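Local coordinates for flagellar basal body rod modification protein (Helicobacter pylori 26695, PDB 4ZZF) that is probably required for assembly of the flagellar hook, where it may act as a scaffolding protein, at residues Glu33-Ser38 with Ala92-Asp97; Val41-Ile46 with Val54-Leu59. All coordinates share one frame; numbering follows the deposited sequence.

Interaction 1. Residues Glu33-Ser38 with Ala92-Asp97; sequences EKIDAS and AEYNLD
Asn95 pushes its carboxamide against the backbone of the 33-38 loop and uses both ends of it. Asn95 OD1 accepts from the backbone N of Asp36 at 2.7 Å, and Asn95 ND2 donates to the carbonyl O of Lys34 at 2.9 Å, a nearly straight bond with an N-H...O angle of 174°. The Lys34 oxygen lies almost in the plane of the amide, though ND2 itself sits tilted from the plane of that carbonyl. With chi1 at -67°, CG stands beside the backbone N of Asn95 and opposite its carbonyl carbon, and this carries the amide across to the loop. Gripped at both ends, the group has its flip fixed: exchanging O and N would set donor against donor and acceptor against acceptor. Asn95 ND2 also makes a weak third bond, to Glu33 OE1 at 3.3 Å; that carboxylate sits at the end of an extended chain, its plane turned 42° from the amide.

The site is near the end of strand 86-94 in the FlgD Ig-like domain, by the loop joining strands 25-31 and 43-47. A water lies 2.7 Å from both Asn95 N, from which it accepts, and Asp36 O, bridging them.

One residue earlier, the buried Tyr94 ring lies next to the loop, and its CE2 comes obliquely to 3.6 Å from Glu33 O. The Ile35 and Tyr94 side chains cross at about a right angle, Ile35 CG1 resting 4.0 Å from Tyr94 CD2, while Phe31 meets the ring edge-to-face. Further along, Asp36 forms an Asx turn: its OD1 receives Ser38 N at 2.9 Å, with Ser38 OG arriving from the same face of the carboxylate, and both donors lie above that plane.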
ATOM      1  N   GLU A  33      10.885 -16.552  10.228  1.00 40.22           N
ATOM      2  CA  GLU A  33      10.883 -17.884   9.629  1.00 43.98           C
ATOM      3  C   GLU A  33      10.482 -18.877  10.691  1.00 43.81           C
ATOM      4  O   GLU A  33      10.741 -18.629  11.875  1.00 39.53           O
ATOM      5  CB  GLU A  33      12.270 -18.281   9.114  1.00 40.03           C
ATOM      6  CG  GLU A  33      12.747 -17.618   7.870  1.00 48.93           C
ATOM      7  CD  GLU A  33      14.097 -18.171   7.458  1.00 52.51           C
ATOM      8  OE1 GLU A  33      14.510 -19.215   8.036  1.00 50.27           O
ATOM      9  OE2 GLU A  33      14.752 -17.563   6.580  1.00 56.16           O
ATOM     10  N   LYS A  34       9.908 -20.007  10.279  1.00 37.88           N
ATOM     11  CA  LYS A  34       9.681 -21.116  11.190  1.00 39.56           C
ATOM     12  C   LYS A  34      10.968 -21.518  11.892  1.00 39.17           C
ATOM     13  O   LYS A  34      11.997 -21.698  11.255  1.00 41.18           O
ATOM     14  CB  LYS A  34       9.130 -22.338  10.447  1.00 44.15           C
ATOM     15  CG  LYS A  34       7.680 -22.231  10.065  1.00 48.65           C
ATOM     16  CD  LYS A  34       7.144 -23.561   9.567  1.00 45.97           C
ATOM     17  CE  LYS A  34       5.652 -23.447   9.270  1.00 56.50           C
ATOM     18  NZ  LYS A  34       5.013 -24.768   8.970  1.00 67.40           N
ATOM     19  N   ILE A  35      10.918 -21.670  13.204  1.00 36.67           N
ATOM     20  CA  ILE A  35      12.091 -22.150  13.930  1.00 40.87           C
ATOM     21  C   ILE A  35      12.420 -23.588  13.519  1.00 42.11           C
ATOM     22  O   ILE A  35      11.543 -24.450  13.510  1.00 40.08           O
ATOM     23  CB  ILE A  35      11.870 -22.091  15.447  1.00 37.58           C
ATOM     24  CG1 ILE A  35      11.632 -20.647  15.883  1.00 36.77           C
ATOM     25  CG2 ILE A  35      13.040 -22.680  16.174  1.00 36.63           C
ATOM     26  CD1 ILE A  35      11.093 -20.541  17.267  1.00 35.44           C
ATOM     27  N   ASP A  36      13.674 -23.844  13.165  1.00 36.93           N
ATOM     28  CA  ASP A  36      14.108 -25.207  12.920  1.00 35.56           C
ATOM     29  C   ASP A  36      15.166 -25.560  13.957  1.00 36.71           C
ATOM     30  O   ASP A  36      16.266 -25.048  13.890  1.00 37.82           O
ATOM     31  CB  ASP A  36      14.659 -25.358  11.506  1.00 37.40           C
ATOM     32  CG  ASP A  36      15.084 -26.802  11.182  1.00 42.89           C
ATOM     33  OD1 ASP A  36      15.196 -27.652  12.108  1.00 37.87           O
ATOM     34  OD2 ASP A  36      15.321 -27.086   9.982  1.00 40.72           O
ATOM     35  N   ALA A  37      14.842 -26.457  14.884  1.00 36.72           N
ATOM     36  CA  ALA A  37      15.726 -26.753  16.010  1.00 41.40           C
ATOM     37  C   ALA A  37      16.903 -27.679  15.655  1.00 48.21           C
ATOM     38  O   ALA A  37      17.740 -27.987  16.522  1.00 46.17           O
ATOM     39  CB  ALA A  37      14.924 -27.357  17.163  1.00 43.53           C
ATOM     40  N   SER A  38      16.974 -28.134  14.404  1.00 43.59           N
ATOM     41  CA  SER A  38      18.140 -28.908  13.965  1.00 42.46           C
ATOM     42  C   SER A  38      19.248 -27.974  13.451  1.00 41.62           C
ATOM     43  O   SER A  38      20.366 -28.405  13.179  1.00 43.55           O
ATOM     44  CB  SER A  38      17.743 -29.904  12.878  1.00 42.43           C
ATOM     45  OG  SER A  38      17.452 -29.207  11.691  1.00 39.54           O
ATOM     46  N   ALA A  92      16.918 -13.075  20.684  1.00 38.03           N
ATOM     47  CA  ALA A  92      16.910 -14.496  20.386  1.00 39.50           C
ATOM     48  C   ALA A  92      17.752 -14.794  19.153  1.00 38.07           C
ATOM     49  O   ALA A  92      17.952 -13.940  18.292  1.00 36.88           O
ATOM     50  CB  ALA A  92      15.481 -15.004  20.186  1.00 33.40           C
ATOM     51  N   GLU A  93      18.231 -16.025  19.082  1.00 38.11           N
ATOM     52  CA  GLU A  93      18.962 -16.511  17.928  1.00 40.63           C
ATOM     53  C   GLU A  93      18.346 -17.827  17.529  1.00 39.61           C
ATOM     54  O   GLU A  93      18.008 -18.625  18.398  1.00 37.80           O
ATOM     55  CB  GLU A  93      20.441 -16.685  18.251  1.00 39.26           C
ATOM     56  CG  GLU A  93      21.185 -15.374  18.374  1.00 49.85           C
ATOM     57  CD  GLU A  93      22.675 -15.570  18.284  1.00 56.61           C
ATOM     58  OE1 GLU A  93      23.182 -16.469  18.998  1.00 64.28           O
ATOM     59  OE2 GLU A  93      23.327 -14.866  17.474  1.00 59.46           O
ATOM     60  N   TYR A  94      18.213 -18.064  16.226  1.00 37.74           N
ATOM     61  CA  TYR A  94      17.614 -19.306  15.755  1.00 37.10           C
ATOM     62  C   TYR A  94      17.983 -19.545  14.292  1.00 37.60           C
ATOM     63  O   TYR A  94      18.385 -18.609  13.589  1.00 35.38           O
ATOM     64  CB  TYR A  94      16.093 -19.273  15.937  1.00 36.47           C
ATOM     65  CG  TYR A  94      15.411 -18.284  15.015  1.00 37.55           C
ATOM     66  CD1 TYR A  94      15.580 -16.912  15.183  1.00 36.92           C
ATOM     67  CD2 TYR A  94      14.613 -18.719  13.967  1.00 36.43           C
ATOM     68  CE1 TYR A  94      14.967 -16.001  14.333  1.00 36.00           C
ATOM     69  CE2 TYR A  94      13.990 -17.811  13.116  1.00 33.74           C
ATOM     70  CZ  TYR A  94      14.175 -16.460  13.299  1.00 36.27           C
ATOM     71  OH  TYR A  94      13.572 -15.557  12.446  1.00 34.07           O
ATOM     72  N   ASN A  95      17.891 -20.808  13.871  1.00 37.17           N
ATOM     73  CA  ASN A  95      18.157 -21.225  12.492  1.00 37.07           C
ATOM     74  C   ASN A  95      19.551 -20.878  12.013  1.00 34.31           C
ATOM     75  O   ASN A  95      19.718 -20.040  11.146  1.00 36.61           O
ATOM     76  CB  ASN A  95      17.114 -20.617  11.551  1.00 34.14           C
ATOM     77  CG  ASN A  95      15.733 -21.187  11.786  1.00 34.15           C
ATOM     78  OD1 ASN A  95      15.533 -21.939  12.736  1.00 36.18           O
ATOM     79  ND2 ASN A  95      14.778 -20.842  10.929  1.00 35.26           N
ATOM     80  N   LEU A  96      20.547 -21.529  12.596  1.00 38.28           N
ATOM     81  CA  LEU A  96      21.939 -21.354  12.200  1.00 41.15           C
ATOM     82  C   LEU A  96      22.103 -21.693  10.726  1.00 43.92           C
ATOM     83  O   LEU A  96      21.621 -22.733  10.269  1.00 41.15           O
ATOM     84  CB  LEU A  96      22.844 -22.241  13.053  1.00 39.30           C
ATOM     85  CG  LEU A  96      24.288 -22.439  12.610  1.00 44.05           C
ATOM     86  CD1 LEU A  96      25.057 -21.144  12.790  1.00 46.73           C
ATOM     87  CD2 LEU A  96      24.945 -23.566  13.407  1.00 41.15           C
ATOM     88  N   ASP A  97      22.750 -20.810   9.976  1.00 44.75           N
ATOM     89  CA  ASP A  97      22.944 -21.060   8.555  1.00 47.10           C
ATOM     90  C   ASP A  97      24.275 -21.775   8.288  1.00 48.47           C
ATOM     91  O   ASP A  97      25.303 -21.408   8.840  1.00 48.66           O
ATOM     92  CB  ASP A  97      22.871 -19.755   7.767  1.00 47.00           C
ATOM     93  CG  ASP A  97      23.063 -19.968   6.269  1.00 49.48           C
ATOM     94  OD1 ASP A  97      22.091 -20.333   5.584  1.00 49.46           O
ATOM     95  OD2 ASP A  97      24.191 -19.781   5.782  1.00 49.48           O
TER
HETATM   96  O   HOH W   1      17.585 -23.098  15.265  1.00 36.73           O

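Interaction 2. Residues Val41-Ile46 with Val54-Leu59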
ATOM      1  N   VAL A  41      21.703 -24.316  17.835  1.00 41.25           N
ATOM      2  CA  VAL A  41      20.942 -24.383  19.078  1.00 41.65           C
ATOM      3  C   VAL A  41      20.189 -23.061  19.326  1.00 40.40           C
ATOM      4  O   VAL A  41      20.781 -22.099  19.795  1.00 40.83           O
ATOM      5  CB  VAL A  41      21.880 -24.705  20.269  1.00 45.57           C
ATOM      6  CG1 VAL A  41      21.090 -24.822  21.583  1.00 43.72           C
ATOM      7  CG2 VAL A  41      22.679 -25.994  19.979  1.00 43.73           C
ATOM      8  N   PRO A  42      18.883 -23.009  18.996  1.00 39.38           N
ATOM      9  CA  PRO A  42      18.142 -21.746  19.107  1.00 37.35           C
ATOM     10  C   PRO A  42      17.810 -21.412  20.553  1.00 42.19           C
ATOM     11  O   PRO A  42      17.459 -22.289  21.335  1.00 39.08           O
ATOM     12  CB  PRO A  42      16.864 -22.016  18.315  1.00 36.12           C
ATOM     13  CG  PRO A  42      16.619 -23.487  18.531  1.00 37.55           C
ATOM     14  CD  PRO A  42      18.017 -24.108  18.533  1.00 40.06           C
ATOM     15  N   ALA A  43      17.905 -20.142  20.907  1.00 41.46           N
ATOM     16  CA  ALA A  43      17.664 -19.755  22.275  1.00 42.52           C
ATOM     17  C   ALA A  43      17.342 -18.274  22.387  1.00 42.38           C
ATOM     18  O   ALA A  43      17.743 -17.478  21.541  1.00 40.41           O
ATOM     19  CB  ALA A  43      18.882 -20.100  23.130  1.00 42.86           C
ATOM     20  N   ILE A  44      16.618 -17.927  23.444  1.00 43.67           N
ATOM     21  CA  ILE A  44      16.436 -16.543  23.893  1.00 40.35           C
ATOM     22  C   ILE A  44      17.521 -16.120  24.885  1.00 44.56           C
ATOM     23  O   ILE A  44      17.850 -16.874  25.808  1.00 44.87           O
ATOM     24  CB  ILE A  44      15.073 -16.372  24.586  1.00 42.66           C
ATOM     25  CG1 ILE A  44      13.936 -16.684  23.621  1.00 38.49           C
ATOM     26  CG2 ILE A  44      14.940 -14.984  25.197  1.00 42.08           C
ATOM     27  CD1 ILE A  44      12.591 -16.870  24.314  1.00 42.41           C
ATOM     28  N   GLN A  45      18.077 -14.925  24.714  1.00 41.04           N
ATOM     29  CA  GLN A  45      18.978 -14.376  25.726  1.00 42.61           C
ATOM     30  C   GLN A  45      18.333 -13.168  26.420  1.00 45.82           C
ATOM     31  O   GLN A  45      17.772 -12.288  25.759  1.00 41.65           O
ATOM     32  CB  GLN A  45      20.327 -13.961  25.121  1.00 42.65           C
ATOM     33  CG  GLN A  45      21.103 -15.067  24.406  1.00 46.33           C
ATOM     34  CD  GLN A  45      20.525 -15.406  23.016  1.00 54.65           C
ATOM     35  OE1 GLN A  45      20.192 -14.508  22.226  1.00 53.14           O
ATOM     36  NE2 GLN A  45      20.404 -16.703  22.722  1.00 52.66           N
ATOM     37  N   ILE A  46      18.429 -13.127  27.747  1.00 45.04           N
ATOM     38  CA  ILE A  46      17.977 -11.978  28.522  1.00 41.96           C
ATOM     39  C   ILE A  46      19.159 -11.264  29.172  1.00 46.98           C
ATOM     40  O   ILE A  46      19.896 -11.850  29.959  1.00 47.71           O
ATOM     41  CB  ILE A  46      16.976 -12.402  29.579  1.00 44.32           C
ATOM     42  CG1 ILE A  46      15.891 -13.271  28.929  1.00 43.33           C
ATOM     43  CG2 ILE A  46      16.383 -11.173  30.265  1.00 47.02           C
ATOM     44  CD1 ILE A  46      14.827 -13.782  29.882  1.00 46.41           C
ATOM     45  N   VAL A  54      21.901 -12.511  31.726  1.00 48.81           N
ATOM     46  CA  VAL A  54      21.290 -12.911  32.981  1.00 52.82           C
ATOM     47  C   VAL A  54      20.593 -14.278  32.888  1.00 53.57           C
ATOM     48  O   VAL A  54      20.625 -15.075  33.829  1.00 55.17           O
ATOM     49  CB  VAL A  54      20.307 -11.815  33.444  1.00 50.34           C
ATOM     50  CG1 VAL A  54      19.125 -12.396  34.201  1.00 57.38           C
ATOM     51  CG2 VAL A  54      21.051 -10.798  34.278  1.00 52.77           C
ATOM     52  N   LYS A  55      19.985 -14.560  31.744  1.00 50.58           N
ATOM     53  CA  LYS A  55      19.190 -15.774  31.581  1.00 49.11           C
ATOM     54  C   LYS A  55      19.206 -16.242  30.130  1.00 52.11           C
ATOM     55  O   LYS A  55      19.254 -15.422  29.205  1.00 47.60           O
ATOM     56  CB  LYS A  55      17.751 -15.531  32.038  1.00 50.40           C
ATOM     57  CG  LYS A  55      16.844 -16.747  32.012  1.00 48.64           C
ATOM     58  CD  LYS A  55      17.279 -17.746  33.070  1.00 58.73           C
ATOM     59  CE  LYS A  55      16.093 -18.517  33.635  1.00 60.81           C
ATOM     60  NZ  LYS A  55      16.437 -19.184  34.932  1.00 64.07           N
ATOM     61  N   THR A  56      19.173 -17.559  29.941  1.00 48.36           N
ATOM     62  CA  THR A  56      19.049 -18.144  28.620  1.00 45.87           C
ATOM     63  C   THR A  56      17.881 -19.097  28.654  1.00 44.50           C
ATOM     64  O   THR A  56      17.769 -19.924  29.563  1.00 50.36           O
ATOM     65  CB  THR A  56      20.333 -18.888  28.172  1.00 45.03           C
ATOM     66  OG1 THR A  56      21.410 -17.958  28.078  1.00 45.59           O
ATOM     67  CG2 THR A  56      20.139 -19.510  26.807  1.00 44.68           C
ATOM     68  N   ILE A  57      16.994 -18.954  27.679  1.00 43.06           N
ATOM     69  CA  ILE A  57      15.860 -19.840  27.526  1.00 41.46           C
ATOM     70  C   ILE A  57      15.963 -20.562  26.188  1.00 46.68           C
ATOM     71  O   ILE A  57      15.941 -19.915  25.137  1.00 44.10           O
ATOM     72  CB  ILE A  57      14.542 -19.065  27.590  1.00 43.26           C
ATOM     73  CG1 ILE A  57      14.487 -18.219  28.864  1.00 44.14           C
ATOM     74  CG2 ILE A  57      13.348 -19.999  27.493  1.00 37.76           C
ATOM     75  CD1 ILE A  57      13.225 -17.418  28.970  1.00 45.83           C
ATOM     76  N   PRO A  58      16.083 -21.903  26.218  1.00 45.26           N
ATOM     77  CA  PRO A  58      16.199 -22.700  24.985  1.00 46.49           C
ATOM     78  C   PRO A  58      14.934 -22.665  24.120  1.00 42.98           C
ATOM     79  O   PRO A  58      13.824 -22.773  24.641  1.00 45.45           O
ATOM     80  CB  PRO A  58      16.460 -24.125  25.510  1.00 46.62           C
ATOM     81  CG  PRO A  58      15.905 -24.133  26.898  1.00 50.04           C
ATOM     82  CD  PRO A  58      16.159 -22.740  27.427  1.00 46.76           C
ATOM     83  N   LEU A  59      15.106 -22.535  22.810  1.00 41.18           N
ATOM     84  CA  LEU A  59      13.971 -22.469  21.890  1.00 41.66           C
ATOM     85  C   LEU A  59      13.666 -23.805  21.211  1.00 42.85           C
ATOM     86  O   LEU A  59      12.678 -23.928  20.472  1.00 42.39           O
ATOM     87  CB  LEU A  59      14.223 -21.394  20.834  1.00 43.52           C
ATOM     88  CG  LEU A  59      13.969 -19.964  21.302  1.00 40.98           C
ATOM     89  CD1 LEU A  59      14.250 -18.989  20.190  1.00 38.08           C
ATOM     90  CD2 LEU A  59      12.526 -19.811  21.768  1.00 43.44           C
TER
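Ile44 and Ile57 form a hydrogen-bonded antiparallel pair, Ile44 N giving to Ile57 O at 2.7 Å and Ile57 N returning to Ile44 O at 2.9 Å. Toward the hairpin turn, Ile46 N binds Lys55 O at 2.8 Å, but Ile46 O takes two donors: Val54 N, nearly in line with the C=O bond, and Lys55 N at 3.2 Å on a lone pair in the carbonyl plane. Two residues facing one make a classic beta bulge. At the other end Leu59 N reaches Pro42 O from above the carbonyl plane, extending the ladder past the last strand pair, Ala43 with Pro58. Between the bonded pairs, Thr56 CA adds a CH...O contact to Ile44 O.

Ile44, Ile46, Lys55 and Ile57 share one face of the hairpin. Ile46 and Lys55 run side by side, and Ile46 CD1 also touches Ile57 CD1 at 4.1 Å. The Lys55 chain bends at chi2 and chi3, taking its end away from the partner strand to Thr76 OG1 and Asn77 O. Leu59 crosses Ile44 at about a right angle, its CD2 3.9 Å from Ile44 CD1, while its CB packs on Pro42 CB at 3.7 Å. Phe71 of strand 67-73 touches both Ile44 and Leu59. On the reverse face, the methyls Ala43 CB and Thr56 CG2 meet.

The backbone therefore supplies the polar grip across the hairpin and sets its register, while Ile44, Ile46 and Leu59 join it to the hydrophobic interior of the Ig-like domain, where they meet Phe27, Leu29, Phe31, Phe71 and Trp73.

Both contacts belong to the Ig-like domain and meet in one sheet, where strand 86-94 neighbours strand 43-47. Glu93 N lies 2.9 Å from Ala43 O, a probable hydrogen bond, and Tyr94 CB packs on Pro42 CB. Interaction 2 falls between the two segments of interaction 1 along the chain. It is a local hairpin, bonded backbone to backbone, with one face turned into the core. Interaction 1 sits farther from the chain centre, near the strand's end: there a side-chain amide and a bridging water do most of the joining, with a weak bond from the amide to a carboxylate, and Ile35 and Tyr94 are buried but Glu33 and Lys34 exposed.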